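Side-chain contacts in nonribosomal peptide synthase (Streptomyces sp. MJ635-86F5, PDB 5JJP), which activates aliphatic beta-amino acids by adenylation, probably using ATP and handing the activated acid on to a phosphopantetheine-bearing carrier: residues 81-86 / 174-179; 103-108 / 180-185; 327-330 / 336-339; 364-369 / 423-428. All coordinates share one frame; numbering follows the deposited sequence.

Interaction 1 (81-86 / 174-179)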
loop_
_atom_site.group_PDB
_atom_site.type_symbol
_atom_site.label_atom_id
_atom_site.label_comp_id
_atom_site.label_asym_id
_atom_site.label_seq_id
_atom_site.Cartn_x
_atom_site.Cartn_y
_atom_site.Cartn_z
ATOM N N LEU A 81 -7.176 -8.156 -23.416
ATOM C CA LEU A 81 -7.076 -6.762 -22.955
ATOM C C LEU A 81 -5.706 -6.166 -23.314
ATOM O O LEU A 81 -4.736 -6.892 -23.399
ATOM C CB LEU A 81 -7.330 -6.633 -21.469
ATOM C CG LEU A 81 -8.650 -7.206 -20.946
ATOM C CD1 LEU A 81 -8.651 -7.061 -19.425
ATOM C CD2 LEU A 81 -9.822 -6.444 -21.515
ATOM N N ASP A 82 -5.651 -4.848 -23.444
ATOM C CA ASP A 82 -4.426 -4.136 -23.791
ATOM C C ASP A 82 -3.735 -3.566 -22.544
ATOM O O ASP A 82 -4.422 -3.283 -21.560
ATOM C CB ASP A 82 -4.784 -2.946 -24.704
ATOM C CG ASP A 82 -3.665 -2.561 -25.676
ATOM O OD1 ASP A 82 -2.607 -3.212 -25.708
ATOM O OD2 ASP A 82 -3.894 -1.625 -26.465
ATOM N N VAL A 83 -2.398 -3.401 -22.587
ATOM C CA VAL A 83 -1.687 -2.742 -21.525
ATOM C C VAL A 83 -2.357 -1.378 -21.357
ATOM O O VAL A 83 -2.571 -0.670 -22.343
ATOM C CB VAL A 83 -0.190 -2.566 -21.886
ATOM C CG1 VAL A 83 0.522 -1.620 -20.913
ATOM C CG2 VAL A 83 0.528 -3.927 -21.977
ATOM N N GLY A 84 -2.642 -0.994 -20.104
ATOM C CA GLY A 84 -3.374 0.224 -19.777
ATOM C C GLY A 84 -4.826 0.050 -19.359
ATOM O O GLY A 84 -5.398 0.877 -18.639
ATOM N N ASP A 85 -5.457 -1.002 -19.852
ATOM C CA ASP A 85 -6.878 -1.217 -19.556
ATOM C C ASP A 85 -7.038 -1.470 -18.085
ATOM O O ASP A 85 -6.303 -2.268 -17.520
ATOM C CB ASP A 85 -7.430 -2.415 -20.377
ATOM C CG ASP A 85 -7.548 -2.113 -21.849
ATOM O OD1 ASP A 85 -7.421 -0.929 -22.219
ATOM O OD2 ASP A 85 -7.796 -3.048 -22.643
ATOM N N ARG A 86 -7.998 -0.787 -17.475
ATOM C CA ARG A 86 -8.268 -0.974 -16.044
ATOM C C ARG A 86 -9.081 -2.192 -15.730
ATOM O O ARG A 86 -9.927 -2.622 -16.511
ATOM C CB ARG A 86 -8.932 0.210 -15.413
ATOM C CG ARG A 86 -8.013 1.436 -15.373
ATOM C CD ARG A 86 -8.480 2.472 -16.392
ATOM N NE ARG A 86 -7.861 2.277 -17.643
ATOM C CZ ARG A 86 -8.370 2.578 -18.835
ATOM N NH1 ARG A 86 -9.597 3.086 -19.010
ATOM N NH2 ARG A 86 -7.592 2.354 -19.876
ATOM N N ARG A 174 2.749 -3.389 -27.135
ATOM C CA ARG A 174 3.583 -4.577 -27.185
ATOM C C ARG A 174 3.869 -5.146 -25.793
ATOM O O ARG A 174 3.675 -6.328 -25.557
ATOM C CB ARG A 174 4.924 -4.213 -27.856
ATOM C CG ARG A 174 5.914 -5.363 -28.064
ATOM C CD ARG A 174 6.939 -5.028 -29.149
ATOM N NE ARG A 174 6.289 -4.742 -30.433
ATOM C CZ ARG A 174 5.943 -5.663 -31.337
ATOM N NH1 ARG A 174 6.210 -6.957 -31.136
ATOM N NH2 ARG A 174 5.330 -5.291 -32.464
ATOM N N GLN A 175 4.259 -4.275 -24.866
ATOM C CA GLN A 175 4.989 -4.689 -23.685
ATOM C C GLN A 175 4.789 -3.675 -22.563
ATOM O O GLN A 175 4.971 -2.483 -22.775
ATOM C CB GLN A 175 6.463 -4.729 -24.110
ATOM C CG GLN A 175 7.484 -5.022 -23.027
ATOM C CD GLN A 175 7.356 -6.420 -22.443
ATOM O OE1 GLN A 175 7.490 -7.414 -23.152
ATOM N NE2 GLN A 175 7.145 -6.496 -21.134
ATOM N N VAL A 176 4.436 -4.120 -21.359
ATOM C CA VAL A 176 4.386 -3.215 -20.206
ATOM C C VAL A 176 5.796 -2.665 -19.857
ATOM O O VAL A 176 6.780 -3.390 -19.918
ATOM C CB VAL A 176 3.757 -3.869 -18.988
ATOM C CG1 VAL A 176 4.576 -5.036 -18.460
ATOM C CG2 VAL A 176 3.560 -2.833 -17.868
ATOM N N VAL A 177 5.878 -1.395 -19.494
ATOM C CA VAL A 177 7.140 -0.817 -19.043
ATOM C C VAL A 177 6.916 -0.095 -17.749
ATOM O O VAL A 177 5.770 0.203 -17.406
ATOM C CB VAL A 177 7.756 0.135 -20.091
ATOM C CG1 VAL A 177 8.079 -0.640 -21.375
ATOM C CG2 VAL A 177 6.803 1.267 -20.436
ATOM N N GLU A 178 8.007 0.242 -17.033
ATOM C CA GLU A 178 7.870 0.749 -15.675
ATOM C C GLU A 178 7.175 2.123 -15.546
ATOM O O GLU A 178 6.742 2.473 -14.464
ATOM C CB GLU A 178 9.213 0.744 -14.951
ATOM C CG GLU A 178 10.224 1.741 -15.442
ATOM C CD GLU A 178 11.629 1.450 -14.886
ATOM O OE1 GLU A 178 12.028 2.081 -13.881
ATOM O OE2 GLU A 178 12.352 0.605 -15.456
ATOM N N THR A 179 7.130 2.905 -16.607
ATOM C CA THR A 179 6.388 4.195 -16.615
ATOM C C THR A 179 4.877 3.974 -16.761
ATOM O O THR A 179 4.099 4.874 -16.583
ATOM C CB THR A 179 6.874 5.121 -17.752
ATOM O OG1 THR A 179 6.898 4.418 -18.988
ATOM C CG2 THR A 179 8.285 5.512 -17.511
#
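Val83 projects from loop 81-86 onto the peptide link between Gln175 and Val176. Its CG2 methyl is 4.0 Å from Val176 N. The same CG2 is 4.3 Å from Gln175 C. The other methyl reaches the side chain: Val83 CG1 lies 4.4 Å from Val176 CB. With chi1 at 168°, CG1 is anti to the Val83 nitrogen and CG2 is anti to its carbonyl carbon, which presents both methyls to the facing loop. Val176 also packs on Asn30 and His201, so it joins this loop to its surroundings. Gln175 contributes backbone here, because its side chain starts away from Val83.

A type II turn from Asp82 to Asp85 holds Val83 in place. Asp85 N donates to Asp82 O at 3.0 Å to close it. Asp82 N donates to Asp85 OD2 at 2.9 Å, meeting that oxygen from above the carboxylate plane. Asp82 also accepts from the backbone nitrogens of Arg172 and Arg173, just before Arg174.

The two segments share no polar bond. The contact is a small apolar one near the surface, and directional ties beside it include the bonds of Asp82 to Arg172 and Arg173.

Interaction 2 (103-108 / 180-185)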
loop_
_atom_site.group_PDB
_atom_site.type_symbol
_atom_site.label_atom_id
_atom_site.label_comp_id
_atom_site.label_asym_id
_atom_site.label_seq_id
_atom_site.Cartn_x
_atom_site.Cartn_y
_atom_site.Cartn_z
ATOM N N ALA A 103 -0.755 -10.809 -11.066
ATOM C CA ALA A 103 -0.992 -11.140 -12.452
ATOM C C ALA A 103 -1.288 -9.835 -13.228
ATOM O O ALA A 103 -0.704 -9.596 -14.275
ATOM C CB ALA A 103 -2.149 -12.111 -12.584
ATOM N N CYS A 104 -2.133 -8.969 -12.673
ATOM C CA CYS A 104 -2.413 -7.683 -13.327
ATOM C C CYS A 104 -1.135 -6.859 -13.553
ATOM O O CYS A 104 -0.965 -6.282 -14.631
ATOM C CB CYS A 104 -3.413 -6.853 -12.526
ATOM S SG CYS A 104 -5.086 -7.580 -12.446
ATOM N N PHE A 105 -0.279 -6.776 -12.526
ATOM C CA PHE A 105 1.001 -6.079 -12.693
ATOM C C PHE A 105 1.763 -6.617 -13.895
ATOM O O PHE A 105 2.299 -5.808 -14.681
ATOM C CB PHE A 105 1.935 -6.253 -11.505
ATOM C CG PHE A 105 1.534 -5.511 -10.245
ATOM C CD1 PHE A 105 0.833 -4.317 -10.282
ATOM C CD2 PHE A 105 1.962 -5.996 -9.009
ATOM C CE1 PHE A 105 0.572 -3.620 -9.131
ATOM C CE2 PHE A 105 1.680 -5.313 -7.855
ATOM C CZ PHE A 105 0.995 -4.125 -7.899
ATOM N N SER A 106 1.864 -7.944 -14.006
ATOM C CA SER A 106 2.673 -8.597 -15.054
ATOM C C SER A 106 2.134 -8.303 -16.458
ATOM O O SER A 106 2.917 -8.211 -17.419
ATOM C CB SER A 106 2.811 -10.117 -14.828
ATOM O OG SER A 106 1.552 -10.752 -15.036
ATOM N N LEU A 107 0.823 -8.156 -16.587
ATOM C CA LEU A 107 0.132 -7.906 -17.868
ATOM C C LEU A 107 0.013 -6.415 -18.150
ATOM O O LEU A 107 -0.387 -6.036 -19.209
ATOM C CB LEU A 107 -1.274 -8.521 -17.809
ATOM C CG LEU A 107 -1.310 -10.074 -17.716
ATOM C CD1 LEU A 107 -2.707 -10.664 -17.665
ATOM C CD2 LEU A 107 -0.528 -10.689 -18.876
ATOM N N GLY A 108 0.396 -5.571 -17.211
ATOM C CA GLY A 108 0.284 -4.155 -17.369
ATOM C C GLY A 108 -1.134 -3.654 -17.287
ATOM O O GLY A 108 -1.458 -2.653 -17.932
ATOM N N ASP A 180 4.447 2.755 -17.074
ATOM C CA ASP A 180 3.009 2.477 -17.131
ATOM C C ASP A 180 2.316 2.487 -15.732
ATOM O O ASP A 180 2.904 2.131 -14.715
ATOM C CB ASP A 180 2.754 1.128 -17.808
ATOM C CG ASP A 180 2.962 1.165 -19.312
ATOM O OD1 ASP A 180 2.404 2.077 -19.967
ATOM O OD2 ASP A 180 3.625 0.240 -19.854
ATOM N N PRO A 181 1.031 2.826 -15.699
ATOM C CA PRO A 181 0.253 2.708 -14.481
ATOM C C PRO A 181 0.137 1.281 -13.957
ATOM O O PRO A 181 -0.110 0.351 -14.728
ATOM C CB PRO A 181 -1.139 3.161 -14.882
ATOM C CG PRO A 181 -1.152 3.285 -16.346
ATOM C CD PRO A 181 0.251 3.381 -16.809
ATOM N N ALA A 182 0.356 1.130 -12.654
ATOM C CA ALA A 182 0.309 -0.163 -12.013
ATOM C C ALA A 182 -1.025 -0.347 -11.282
ATOM O O ALA A 182 -1.538 -1.423 -11.216
ATOM C CB ALA A 182 1.488 -0.300 -11.042
ATOM N N TYR A 183 -1.518 0.706 -10.665
ATOM C CA TYR A 183 -2.808 0.698 -10.014
ATOM C C TYR A 183 -3.364 2.098 -9.871
ATOM O O TYR A 183 -2.674 3.078 -10.046
ATOM C CB TYR A 183 -2.711 0.017 -8.647
ATOM C CG TYR A 183 -1.846 0.698 -7.639
ATOM C CD1 TYR A 183 -2.366 1.689 -6.826
ATOM C CD2 TYR A 183 -0.508 0.349 -7.464
ATOM C CE1 TYR A 183 -1.563 2.355 -5.895
ATOM C CE2 TYR A 183 0.293 0.980 -6.516
ATOM C CZ TYR A 183 -0.245 1.981 -5.723
ATOM O OH TYR A 183 0.517 2.673 -4.776
ATOM N N LEU A 184 -4.629 2.155 -9.561
ATOM C CA LEU A 184 -5.362 3.395 -9.306
ATOM C C LEU A 184 -6.133 3.271 -8.011
ATOM O O LEU A 184 -6.860 2.275 -7.796
ATOM C CB LEU A 184 -6.432 3.626 -10.353
ATOM C CG LEU A 184 -6.172 4.461 -11.583
ATOM C CD1 LEU A 184 -5.198 3.694 -12.465
ATOM C CD2 LEU A 184 -7.489 4.710 -12.326
ATOM N N ILE A 185 -6.054 4.304 -7.201
ATOM C CA ILE A 185 -6.811 4.368 -5.978
ATOM C C ILE A 185 -7.646 5.628 -6.061
ATOM O O ILE A 185 -7.127 6.722 -6.166
ATOM C CB ILE A 185 -5.891 4.443 -4.731
ATOM C CG1 ILE A 185 -4.867 3.304 -4.716
ATOM C CG2 ILE A 185 -6.702 4.407 -3.457
ATOM C CD1 ILE A 185 -5.452 1.951 -4.460
HETATM O O HOH W 1 -0.461 -0.140 -17.530
#
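The ring of Phe105, in the last turn of helix 95-107, meets strand 181-186 at a classic beta bulge. In that bulge Ala182 and Tyr183 together stand opposite the single residue Met199 of strand 196-200. A Schellman motif closes the helix. Phe105 CE1 is 3.7 Å from Ala182 O, which meets the ring at its edge, in the ring plane. The methyl of Ala182 sits off that plane, near CE1 and CD1, with Ala182 CB 3.9 Å from Phe105 CE1. Towards Tyr183 the rings meet edge to edge, with Phe105 CE1 4.4 Å from Tyr183 CD2. They do not stack. Chi1 of -72° puts Phe105 CG anti to its own carbonyl carbon, and from there the ring extends to the strand.

The helix end has its own bonds. Gly108 leaves the helix with a positive phi of 73°, and Gly108 N donates to Phe105 O at 3.2 Å. Ser106 OG donates to Ala103 O at 2.6 Å, an oxygen that also accepts from Leu107 N. A water bridges two acceptors across the segments, donating to Gly108 O at 2.7 Å and to Pro181 O at 2.9 Å. Gly108 O has a second partner in Gly84 N.

Around the contact, Leu31 of helix 31-37 touches both Phe105 and Ala182. Phe101 and Phe111 meet Phe105 with their rings inclined to it. Helix 62-77 packs on Ala103, Ser106 and Leu107, while strand 111-114 runs beside Tyr183, Leu184 and Ile185.

Interaction 3 (327-330 / 336-339)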
loop_
_atom_site.group_PDB
_atom_site.type_symbol
_atom_site.label_atom_id
_atom_site.label_comp_id
_atom_site.label_asym_id
_atom_site.label_seq_id
_atom_site.Cartn_x
_atom_site.Cartn_y
_atom_site.Cartn_z
ATOM N N ASN A 327 5.928 5.426 13.271
ATOM C CA ASN A 327 4.919 6.380 12.826
ATOM C C ASN A 327 5.129 6.690 11.334
ATOM O O ASN A 327 6.222 7.115 10.894
ATOM C CB ASN A 327 5.050 7.649 13.680
ATOM C CG ASN A 327 4.170 8.778 13.191
ATOM O OD1 ASN A 327 3.027 8.557 12.821
ATOM N ND2 ASN A 327 4.712 10.002 13.190
ATOM N N LEU A 328 4.097 6.418 10.557
ATOM C CA LEU A 328 4.187 6.519 9.116
ATOM C C LEU A 328 3.354 7.715 8.642
ATOM O O LEU A 328 2.148 7.730 8.839
ATOM C CB LEU A 328 3.646 5.227 8.522
ATOM C CG LEU A 328 3.990 4.948 7.074
ATOM C CD1 LEU A 328 5.458 4.595 6.961
ATOM C CD2 LEU A 328 3.115 3.814 6.541
ATOM N N TYR A 329 3.987 8.720 8.055
ATOM C CA TYR A 329 3.275 9.914 7.565
ATOM C C TYR A 329 3.233 9.821 6.041
ATOM O O TYR A 329 4.237 9.473 5.396
ATOM C CB TYR A 329 3.967 11.254 7.968
ATOM C CG TYR A 329 3.635 12.403 6.986
ATOM C CD1 TYR A 329 2.367 12.975 6.946
ATOM C CD2 TYR A 329 4.578 12.846 6.054
ATOM C CE1 TYR A 329 2.033 13.979 6.031
ATOM C CE2 TYR A 329 4.259 13.838 5.122
ATOM C CZ TYR A 329 2.985 14.397 5.117
ATOM O OH TYR A 329 2.665 15.362 4.174
ATOM N N GLY A 330 2.074 10.139 5.473
ATOM C CA GLY A 330 1.979 10.402 4.022
ATOM C C GLY A 330 0.601 10.171 3.467
ATOM O O GLY A 330 -0.338 9.965 4.213
ATOM N N ALA A 336 3.482 6.656 0.926
ATOM C CA ALA A 336 3.908 7.266 2.176
ATOM C C ALA A 336 5.094 8.147 1.875
ATOM O O ALA A 336 5.570 8.173 0.741
ATOM C CB ALA A 336 4.287 6.223 3.236
ATOM N N ALA A 337 5.541 8.905 2.880
ATOM C CA ALA A 337 6.549 9.946 2.687
ATOM C C ALA A 337 7.629 9.900 3.759
ATOM O O ALA A 337 8.767 10.270 3.500
ATOM C CB ALA A 337 5.866 11.334 2.635
ATOM N N SER A 338 7.279 9.535 4.983
ATOM C CA SER A 338 8.266 9.487 6.058
ATOM C C SER A 338 7.904 8.452 7.066
ATOM O O SER A 338 6.734 8.140 7.281
ATOM C CB SER A 338 8.389 10.837 6.780
ATOM O OG SER A 338 7.310 11.021 7.682
ATOM N N VAL A 339 8.941 7.946 7.728
ATOM C CA VAL A 339 8.776 6.946 8.765
ATOM C C VAL A 339 9.691 7.293 9.919
ATOM O O VAL A 339 10.844 7.557 9.739
ATOM C CB VAL A 339 9.046 5.509 8.257
ATOM C CG1 VAL A 339 10.477 5.345 7.787
ATOM C CG2 VAL A 339 8.733 4.502 9.366
HETATM O O HOH W 2 6.868 9.683 9.983
#
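Tyr329 lays its CB and one edge of its ring along the hydroxyl of Ser338. Ser338 OG is 3.4 Å from Tyr329 CB and 3.7 Å from Tyr329 CD2, in the plane of the ring. Farther out, Tyr329 CE2 meets Ala337 CB at 3.9 Å, an oblique approach. Chi1 of 154° sets the ring anti to the Tyr329 nitrogen and lets it run beside these two residues. The phenol OH is held by Asp423. Ser338 OG bonds to Ile355 O and accepts from a water that also donates to Asn327 O.

The backbones form an antiparallel hairpin of strands 324-329 and 338-341, the latter an outer strand of a six-stranded mixed sheet. Tyr329 N donates to Ser338 O at 2.9 Å. In return Tyr329 O takes two bonds, from Ala337 N at 2.9 Å and from Ser338 N at 3.1 Å. This is a classic beta bulge: two residues of one strand, Ala337 and Ser338, stand opposite the single residue Tyr329. Residues 327-330 begin the A5 core motif of adenylation enzymes, which in relatives borders the adenylate site.

On the other face of the sheet, Leu328 and Val339 form a non-hydrogen-bonded pair. Leu328 CD1 lies 3.9 Å from Val339 CB, and the two side chains cross obliquely. Leu328 CG also touches Ala336 CB at 4.1 Å. Leu302 and Ser304 of strand 300-304 pack on Leu328, while His214 and Leu216 pack on Val339.

Interaction 4 (364-369 / 423-428)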
loop_
_atom_site.group_PDB
_atom_site.type_symbol
_atom_site.label_atom_id
_atom_site.label_comp_id
_atom_site.label_asym_id
_atom_site.label_seq_id
_atom_site.Cartn_x
_atom_site.Cartn_y
_atom_site.Cartn_z
ATOM N N MET A 364 11.357 16.339 1.929
ATOM C CA MET A 364 10.208 17.217 2.067
ATOM C C MET A 364 10.607 18.421 2.871
ATOM O O MET A 364 11.476 18.342 3.731
ATOM C CB MET A 364 9.029 16.499 2.700
ATOM C CG MET A 364 9.315 15.876 4.037
ATOM S SD MET A 364 7.868 14.997 4.694
ATOM C CE MET A 364 8.515 14.665 6.307
ATOM N N ASP A 365 9.994 19.556 2.527
ATOM C CA ASP A 365 10.227 20.822 3.215
ATOM C C ASP A 365 8.953 21.646 3.152
ATOM O O ASP A 365 7.988 21.269 2.485
ATOM C CB ASP A 365 11.395 21.583 2.578
ATOM C CG ASP A 365 12.013 22.664 3.523
ATOM O OD1 ASP A 365 11.641 22.750 4.741
ATOM O OD2 ASP A 365 12.854 23.444 3.009
ATOM N N VAL A 366 8.960 22.778 3.850
ATOM C CA VAL A 366 7.738 23.527 4.129
ATOM C C VAL A 366 7.833 24.840 3.342
ATOM O O VAL A 366 8.914 25.416 3.247
ATOM C CB VAL A 366 7.612 23.607 5.655
ATOM C CG1 VAL A 366 7.241 24.967 6.145
ATOM C CG2 VAL A 366 6.631 22.560 6.142
ATOM N N TYR A 367 6.730 25.253 2.709
ATOM C CA TYR A 367 6.727 26.385 1.759
ATOM C C TYR A 367 5.679 27.394 2.089
ATOM O O TYR A 367 4.594 27.030 2.487
ATOM C CB TYR A 367 6.499 25.909 0.327
ATOM C CG TYR A 367 7.778 25.377 -0.315
ATOM C CD1 TYR A 367 8.282 24.125 0.032
ATOM C CD2 TYR A 367 8.501 26.140 -1.214
ATOM C CE1 TYR A 367 9.462 23.646 -0.499
ATOM C CE2 TYR A 367 9.673 25.669 -1.748
ATOM C CZ TYR A 367 10.167 24.429 -1.371
ATOM O OH TYR A 367 11.323 23.949 -1.946
ATOM N N ASP A 368 6.006 28.684 1.927
ATOM C CA ASP A 368 5.006 29.732 2.169
ATOM C C ASP A 368 3.988 29.801 1.010
ATOM O O ASP A 368 4.130 29.125 -0.003
ATOM C CB ASP A 368 5.649 31.108 2.451
ATOM C CG ASP A 368 6.254 31.774 1.202
ATOM O OD1 ASP A 368 5.872 31.464 0.056
ATOM O OD2 ASP A 368 7.172 32.599 1.386
ATOM N N ALA A 369 2.983 30.644 1.186
ATOM C CA ALA A 369 1.887 30.763 0.236
ATOM C C ALA A 369 2.304 31.321 -1.111
ATOM O O ALA A 369 1.550 31.255 -2.058
ATOM C CB ALA A 369 0.779 31.618 0.843
ATOM N N ASP A 423 -0.745 19.549 3.016
ATOM C CA ASP A 423 -0.536 19.464 4.461
ATOM C C ASP A 423 0.233 20.694 4.972
ATOM O O ASP A 423 1.191 21.140 4.341
ATOM C CB ASP A 423 0.269 18.197 4.831
ATOM C CG ASP A 423 -0.455 16.914 4.537
ATOM O OD1 ASP A 423 -1.707 16.893 4.612
ATOM O OD2 ASP A 423 0.232 15.894 4.254
ATOM N N LEU A 424 -0.152 21.189 6.156
ATOM C CA LEU A 424 0.575 22.244 6.834
ATOM C C LEU A 424 1.522 21.659 7.874
ATOM O O LEU A 424 1.258 20.601 8.449
ATOM C CB LEU A 424 -0.398 23.143 7.537
ATOM C CG LEU A 424 -1.384 23.879 6.619
ATOM C CD1 LEU A 424 -2.345 24.699 7.458
ATOM C CD2 LEU A 424 -0.628 24.788 5.677
ATOM N N ALA A 425 2.646 22.323 8.077
ATOM C CA ALA A 425 3.607 21.881 9.057
ATOM C C ALA A 425 4.643 22.965 9.322
ATOM O O ALA A 425 4.783 23.898 8.559
ATOM C CB ALA A 425 4.305 20.585 8.586
ATOM N N TYR A 426 5.372 22.813 10.410
ATOM C CA TYR A 426 6.531 23.648 10.683
ATOM C C TYR A 426 7.702 22.723 10.916
ATOM O O TYR A 426 7.537 21.501 11.126
ATOM C CB TYR A 426 6.336 24.573 11.920
ATOM C CG TYR A 426 6.134 23.821 13.223
ATOM C CD1 TYR A 426 4.837 23.552 13.705
ATOM C CD2 TYR A 426 7.216 23.341 13.952
ATOM C CE1 TYR A 426 4.629 22.824 14.884
ATOM C CE2 TYR A 426 7.012 22.613 15.142
ATOM C CZ TYR A 426 5.709 22.363 15.590
ATOM O OH TYR A 426 5.490 21.649 16.745
ATOM N N ARG A 427 8.878 23.340 10.900
ATOM C CA ARG A 427 10.162 22.677 10.990
ATOM C C ARG A 427 10.783 23.020 12.354
ATOM O O ARG A 427 10.584 24.114 12.853
ATOM C CB ARG A 427 11.014 23.219 9.839
ATOM C CG ARG A 427 12.244 22.399 9.482
ATOM C CD ARG A 427 13.293 23.252 8.766
ATOM N NE ARG A 427 12.724 23.962 7.628
ATOM C CZ ARG A 427 12.689 25.282 7.473
ATOM N NH1 ARG A 427 13.214 26.112 8.378
ATOM N NH2 ARG A 427 12.123 25.784 6.381
ATOM N N ASP A 428 11.502 22.082 12.971
ATOM C CA ASP A 428 12.324 22.415 14.149
ATOM C C ASP A 428 13.711 22.861 13.703
ATOM O O ASP A 428 13.976 22.933 12.497
ATOM C CB ASP A 428 12.376 21.264 15.182
ATOM C CG ASP A 428 13.125 20.006 14.693
ATOM O OD1 ASP A 428 13.871 20.017 13.681
ATOM O OD2 ASP A 428 12.980 18.965 15.368
#
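Asp365 and Arg427 form a long salt bridge through one carboxylate oxygen. Asp365 OD1 is 3.3 Å from Arg427 NE and 3.5 Å from Arg427 NH2, and both hydrogen bonds are weak. The oxygen lies at the guanidinium edge, near its plane, but the carboxylate is turned 57° against that plane. The bend of Arg427 at chi3 (-52°) helps bring NE and NH2 round to the aspartate. The arginine is poorly ordered. Its NH2 has a firmer partner in Val374 O, on the loop after strand 363-367.

Asp365 OD1 takes a third weak bond, from Val366 N at 2.8 Å. One oxygen is shared by three donors, two of them from Arg427.

Beside this pair, Val366 CG2 makes an apolar contact with Ala425 CB at 3.9 Å. Its closer approach to Ala425 O is doubtful. Both residues pack on Ile383. Asp423 OD1 is paired with Arg438 and OD2 with Tyr329 OH; Asp428 OD1 accepts from Arg432 N and OD2 bonds to Tyr434 OH.

Strands 364-367 and 423-427 cross at 101°, and each pairs with strand 381-386 between them. Such strong curl in an antiparallel sheet is consistent with the distorted beta-barrel subdomain of ANL adenylating enzymes.

In the fold
Interactions 1 and 2 form one cluster, with centres about 7 Å apart. They join through Gly84 N and Gly108 O, 3.0 Å apart in a probable hydrogen bond, and through Val176 CG2 on Gly108 CA at 3.6 Å. Interactions 3 and 4 form another, with centres about 15 Å apart. There Tyr329 OH is 2.5 Å from Asp423 OD2, probably hydrogen-bonded, and Met364 packs on Tyr329 and Ser338. The clusters lie apart: interactions 2 and 3 are on opposite sides of the chain's centre, about 8 Å from each other at their nearest atoms. In relatives the motif beginning at residues 327-330 borders the adenylate site, so interaction 3 probably lies close to it.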